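Local coordinates for protein cephalosporin acylase (Bacillus halodurans, PDB 2NLZ) that is of unassigned function but probably acts as an N-terminal nucleophile (Ntn) amidohydrolase of the gamma-glutamyltranspeptidase type, cleaving or transferring acyl groups, at residues 174-186 with 381-393. The protein carries 1 engineered substitution. Numbering follows the deposited sequence.
Sequences WTDDVYQPWFDTF and FGSGVVVPGTGIA
With CG of W182 turned anti to its own backbone N (chi1 -171°) and CG of F381 set beside its backbone N (chi1 -84°), the two rings meet in an edge-to-face stack. The indole edge is directed at the phenyl face, the planes stand 79° apart, and CZ2 of W182 lies over the ring centre, 3.7 Å from F381 CD2. F381 in turn presents its own edge to F186: its CE1 sits above the middle of that ring, 3.6 Å from F186 CG, while the opposite face of F186 is covered by CG2 of T185. Because F186 also packs on one face of W182, the result is a three-ring aromatic cluster, and W163 of helix 157-173 extends it by a further edge-to-face contact with F381. V386 packs against the helix, its CG2 touching W182 CD1 at 3.6 Å and the edge of F186 at CE2. G384, without a side chain, brings its CA to 3.4 Å from W174 CH2 and its carbonyl O to the edge of the Y179 ring. P181 and P388 lie side by side farther along. No hydrogen bond crosses the interface; apolar and aromatic packing joins helix 180-186, through W182 and F186, to F381 in the preceding loop and to V386 and A393 of a weakly bonded antiparallel hairpin, within a gamma-glutamyltranspeptidase-type Ntn-hydrolase fold.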
loop_
_atom_site.group_PDB
_atom_site.type_symbol
_atom_site.label_atom_id
_atom_site.label_comp_id
_atom_site.label_asym_id
_atom_site.label_seq_id
_atom_site.Cartn_x
_atom_site.Cartn_y
_atom_site.Cartn_z
ATOM N N TRP D 174 6.382 -25.981 -33.978
ATOM C CA TRP D 174 7.632 -26.463 -34.554
ATOM C C TRP D 174 7.569 -27.968 -34.843
ATOM O O TRP D 174 8.059 -28.784 -34.059
ATOM C CB TRP D 174 8.838 -26.128 -33.647
ATOM C CG TRP D 174 9.152 -24.637 -33.447
ATOM C CD1 TRP D 174 8.572 -23.576 -34.085
ATOM C CD2 TRP D 174 10.144 -24.073 -32.565
ATOM N NE1 TRP D 174 9.119 -22.396 -33.640
ATOM C CE2 TRP D 174 10.086 -22.674 -32.709
ATOM C CE3 TRP D 174 11.070 -24.616 -31.665
ATOM C CZ2 TRP D 174 10.910 -21.810 -31.980
ATOM C CZ3 TRP D 174 11.882 -23.754 -30.935
ATOM C CH2 TRP D 174 11.793 -22.369 -31.099
ATOM N N THR D 175 6.945 -28.327 -35.963
ATOM C CA THR D 175 6.945 -29.709 -36.441
ATOM C C THR D 175 7.729 -29.802 -37.744
ATOM O O THR D 175 7.158 -29.857 -38.831
ATOM C CB THR D 175 5.518 -30.270 -36.648
ATOM O OG1 THR D 175 4.698 -29.282 -37.282
ATOM C CG2 THR D 175 4.895 -30.672 -35.315
ATOM N N ASP D 176 9.049 -29.805 -37.617
ATOM C CA ASP D 176 9.943 -29.843 -38.759
ATOM C C ASP D 176 11.219 -30.528 -38.308
ATOM O O ASP D 176 11.443 -30.701 -37.111
ATOM C CB ASP D 176 10.243 -28.421 -39.236
ATOM C CG ASP D 176 10.601 -28.354 -40.708
ATOM O OD1 ASP D 176 9.936 -27.595 -41.434
ATOM O OD2 ASP D 176 11.544 -29.044 -41.144
ATOM N N ASP D 177 12.053 -30.923 -39.262
ATOM C CA ASP D 177 13.323 -31.558 -38.947
ATOM C C ASP D 177 14.267 -30.599 -38.229
ATOM O O ASP D 177 14.986 -31.006 -37.317
ATOM C CB ASP D 177 13.983 -32.108 -40.213
ATOM C CG ASP D 177 13.391 -33.429 -40.654
ATOM O OD1 ASP D 177 14.169 -34.371 -40.911
ATOM O OD2 ASP D 177 12.149 -33.527 -40.738
ATOM N N VAL D 178 14.242 -29.328 -38.633
ATOM C CA VAL D 178 15.145 -28.304 -38.097
ATOM C C VAL D 178 15.011 -28.090 -36.599
ATOM O O VAL D 178 15.991 -27.742 -35.931
ATOM C CB VAL D 178 14.956 -26.926 -38.776
ATOM C CG1 VAL D 178 16.231 -26.494 -39.461
ATOM C CG2 VAL D 178 13.773 -26.935 -39.729
ATOM N N TYR D 179 13.805 -28.296 -36.077
ATOM C CA TYR D 179 13.524 -27.982 -34.679
ATOM C C TYR D 179 13.756 -29.154 -33.730
ATOM O O TYR D 179 13.637 -29.006 -32.516
ATOM C CB TYR D 179 12.099 -27.452 -34.518
ATOM C CG TYR D 179 11.796 -26.201 -35.316
ATOM C CD1 TYR D 179 12.405 -24.986 -35.011
ATOM C CD2 TYR D 179 10.889 -26.230 -36.378
ATOM C CE1 TYR D 179 12.124 -23.830 -35.751
ATOM C CE2 TYR D 179 10.596 -25.078 -37.116
ATOM C CZ TYR D 179 11.221 -23.887 -36.798
ATOM O OH TYR D 179 10.949 -22.753 -37.516
ATOM N N GLN D 180 14.090 -30.314 -34.284
ATOM C CA GLN D 180 14.325 -31.502 -33.470
ATOM C C GLN D 180 15.493 -31.363 -32.481
ATOM O O GLN D 180 15.331 -31.726 -31.317
ATOM C CB GLN D 180 14.462 -32.759 -34.343
ATOM C CG GLN D 180 14.404 -34.081 -33.573
ATOM C CD GLN D 180 13.084 -34.285 -32.852
ATOM O OE1 GLN D 180 12.016 -34.008 -33.397
ATOM N NE2 GLN D 180 13.154 -34.778 -31.623
ATOM N N PRO D 181 16.666 -30.843 -32.925
ATOM C CA PRO D 181 17.754 -30.747 -31.957
ATOM C C PRO D 181 17.454 -29.826 -30.776
ATOM O O PRO D 181 18.019 -30.023 -29.700
ATOM C CB PRO D 181 18.913 -30.191 -32.787
ATOM C CG PRO D 181 18.587 -30.549 -34.177
ATOM C CD PRO D 181 17.112 -30.376 -34.249
ATOM N N TRP D 182 16.573 -28.849 -30.977
ATOM C CA TRP D 182 16.087 -28.002 -29.887
ATOM C C TRP D 182 15.347 -28.821 -28.838
ATOM O O TRP D 182 15.561 -28.644 -27.637
ATOM C CB TRP D 182 15.169 -26.898 -30.416
ATOM C CG TRP D 182 14.801 -25.873 -29.373
ATOM C CD1 TRP D 182 15.401 -24.665 -29.171
ATOM C CD2 TRP D 182 13.751 -25.966 -28.394
ATOM N NE1 TRP D 182 14.798 -24.001 -28.130
ATOM C CE2 TRP D 182 13.785 -24.776 -27.633
ATOM C CE3 TRP D 182 12.787 -26.937 -28.086
ATOM C CZ2 TRP D 182 12.895 -24.533 -26.588
ATOM C CZ3 TRP D 182 11.906 -26.694 -27.045
ATOM C CH2 TRP D 182 11.966 -25.503 -26.308
ATOM N N PHE D 183 14.459 -29.699 -29.290
ATOM C CA PHE D 183 13.753 -30.589 -28.385
ATOM C C PHE D 183 14.700 -31.598 -27.739
ATOM O O PHE D 183 14.500 -31.979 -26.595
ATOM C CB PHE D 183 12.618 -31.319 -29.111
ATOM C CG PHE D 183 11.472 -30.425 -29.503
ATOM C CD1 PHE D 183 10.497 -30.078 -28.578
ATOM C CD2 PHE D 183 11.365 -29.936 -30.796
ATOM C CE1 PHE D 183 9.445 -29.251 -28.936
ATOM C CE2 PHE D 183 10.314 -29.112 -31.163
ATOM C CZ PHE D 183 9.352 -28.769 -30.230
ATOM N N ASP D 184 15.727 -32.029 -28.467
ATOM C CA ASP D 184 16.691 -32.982 -27.921
ATOM C C ASP D 184 17.564 -32.339 -26.840
ATOM O O ASP D 184 17.886 -32.980 -25.835
ATOM C CB ASP D 184 17.563 -33.572 -29.033
ATOM C CG ASP D 184 16.785 -34.473 -29.971
ATOM O OD1 ASP D 184 15.699 -34.964 -29.591
ATOM O OD2 ASP D 184 17.273 -34.694 -31.096
ATOM N N THR D 185 17.917 -31.070 -27.056
ATOM C CA THR D 185 18.780 -30.301 -26.164
ATOM C C THR D 185 18.041 -29.687 -24.969
ATOM O O THR D 185 18.488 -29.816 -23.834
ATOM C CB THR D 185 19.474 -29.168 -26.935
ATOM O OG1 THR D 185 20.195 -29.723 -28.036
ATOM C CG2 THR D 185 20.424 -28.373 -26.041
ATOM N N PHE D 186 16.920 -29.016 -25.228
ATOM C CA PHE D 186 16.247 -28.222 -24.195
ATOM C C PHE D 186 15.006 -28.874 -23.595
ATOM O O PHE D 186 14.483 -28.404 -22.580
ATOM C CB PHE D 186 15.903 -26.834 -24.730
ATOM C CG PHE D 186 17.093 -26.043 -25.143
ATOM C CD1 PHE D 186 18.066 -25.712 -24.219
ATOM C CD2 PHE D 186 17.247 -25.634 -26.452
ATOM C CE1 PHE D 186 19.169 -24.977 -24.590
ATOM C CE2 PHE D 186 18.352 -24.902 -26.841
ATOM C CZ PHE D 186 19.315 -24.574 -25.909
ATOM N N PHE D 381 14.634 -18.170 -26.959
ATOM C CA PHE D 381 15.595 -19.179 -27.392
ATOM C C PHE D 381 16.197 -18.825 -28.754
ATOM O O PHE D 381 17.256 -19.327 -29.127
ATOM C CB PHE D 381 14.925 -20.554 -27.446
ATOM C CG PHE D 381 14.878 -21.266 -26.124
ATOM C CD1 PHE D 381 15.960 -22.033 -25.689
ATOM C CD2 PHE D 381 13.753 -21.193 -25.324
ATOM C CE1 PHE D 381 15.926 -22.706 -24.472
ATOM C CE2 PHE D 381 13.711 -21.862 -24.104
ATOM C CZ PHE D 381 14.800 -22.624 -23.677
ATOM N N GLY D 382 15.517 -17.950 -29.485
ATOM C CA GLY D 382 15.989 -17.501 -30.782
ATOM C C GLY D 382 15.210 -18.103 -31.930
ATOM O O GLY D 382 13.990 -18.147 -31.906
ATOM N N SER D 383 15.930 -18.580 -32.933
ATOM C CA SER D 383 15.318 -19.099 -34.152
ATOM C C SER D 383 14.726 -20.492 -34.001
ATOM O O SER D 383 13.930 -20.917 -34.825
ATOM C CB SER D 383 16.348 -19.098 -35.284
ATOM O OG SER D 383 17.452 -19.941 -34.988
ATOM N N GLY D 384 15.133 -21.202 -32.958
ATOM C CA GLY D 384 14.760 -22.601 -32.785
ATOM C C GLY D 384 15.728 -23.562 -33.448
ATOM O O GLY D 384 15.695 -24.778 -33.200
ATOM N N VAL D 385 16.592 -23.017 -34.296
ATOM C CA VAL D 385 17.643 -23.799 -34.903
ATOM C C VAL D 385 18.724 -24.044 -33.872
ATOM O O VAL D 385 19.361 -23.113 -33.386
ATOM C CB VAL D 385 18.236 -23.098 -36.126
ATOM C CG1 VAL D 385 19.304 -23.972 -36.782
ATOM C CG2 VAL D 385 17.141 -22.790 -37.111
ATOM N N VAL D 386 18.896 -25.305 -33.509
ATOM C CA VAL D 386 20.011 -25.697 -32.678
ATOM C C VAL D 386 20.839 -26.667 -33.499
ATOM O O VAL D 386 20.312 -27.669 -33.978
ATOM C CB VAL D 386 19.542 -26.358 -31.371
ATOM C CG1 VAL D 386 20.736 -26.817 -30.547
ATOM C CG2 VAL D 386 18.688 -25.395 -30.559
ATOM N N VAL D 387 22.116 -26.343 -33.700
ATOM C CA VAL D 387 23.033 -27.224 -34.423
ATOM C C VAL D 387 23.190 -28.466 -33.557
ATOM O O VAL D 387 23.547 -28.354 -32.393
ATOM C CB VAL D 387 24.387 -26.533 -34.699
ATOM C CG1 VAL D 387 25.332 -27.454 -35.462
ATOM C CG2 VAL D 387 24.176 -25.240 -35.476
ATOM N N PRO D 388 22.873 -29.647 -34.111
ATOM C CA PRO D 388 22.677 -30.869 -33.328
ATOM C C PRO D 388 23.900 -31.288 -32.515
ATOM O O PRO D 388 25.040 -31.195 -32.993
ATOM C CB PRO D 388 22.354 -31.921 -34.395
ATOM C CG PRO D 388 22.902 -31.364 -35.667
ATOM C CD PRO D 388 22.691 -29.897 -35.550
ATOM N N GLY D 389 23.650 -31.724 -31.281
ATOM C CA GLY D 389 24.703 -32.218 -30.392
ATOM C C GLY D 389 25.721 -31.199 -29.909
ATOM O O GLY D 389 26.669 -31.555 -29.211
ATOM N N THR D 390 25.543 -29.932 -30.272
ATOM C CA THR D 390 26.476 -28.907 -29.828
ATOM C C THR D 390 25.866 -27.875 -28.897
ATOM O O THR D 390 26.587 -27.147 -28.237
ATOM C CB THR D 390 27.193 -28.206 -30.995
ATOM O OG1 THR D 390 28.127 -27.254 -30.473
ATOM C CG2 THR D 390 26.225 -27.486 -31.846
ATOM N N GLY D 391 24.543 -27.811 -28.841
ATOM C CA GLY D 391 23.874 -26.873 -27.943
ATOM C C GLY D 391 24.000 -25.417 -28.353
ATOM O O GLY D 391 23.854 -24.511 -27.524
ATOM N N ILE D 392 24.289 -25.182 -29.629
ATOM C CA ILE D 392 24.324 -23.816 -30.131
ATOM C C ILE D 392 22.915 -23.456 -30.581
ATOM O O ILE D 392 22.466 -23.853 -31.661
ATOM C CB ILE D 392 25.342 -23.629 -31.282
ATOM C CG1 ILE D 392 26.741 -24.077 -30.841
ATOM C CG2 ILE D 392 25.378 -22.174 -31.735
ATOM C CD1 ILE D 392 27.748 -24.176 -31.966
ATOM N N ALA D 393 22.199 -22.744 -29.723
ATOM C CA ALA D 393 20.914 -22.213 -30.110
ATOM C C ALA D 393 21.146 -20.931 -30.899
ATOM O O ALA D 393 21.673 -19.947 -30.371
ATOM C CB ALA D 393 20.074 -21.944 -28.895
#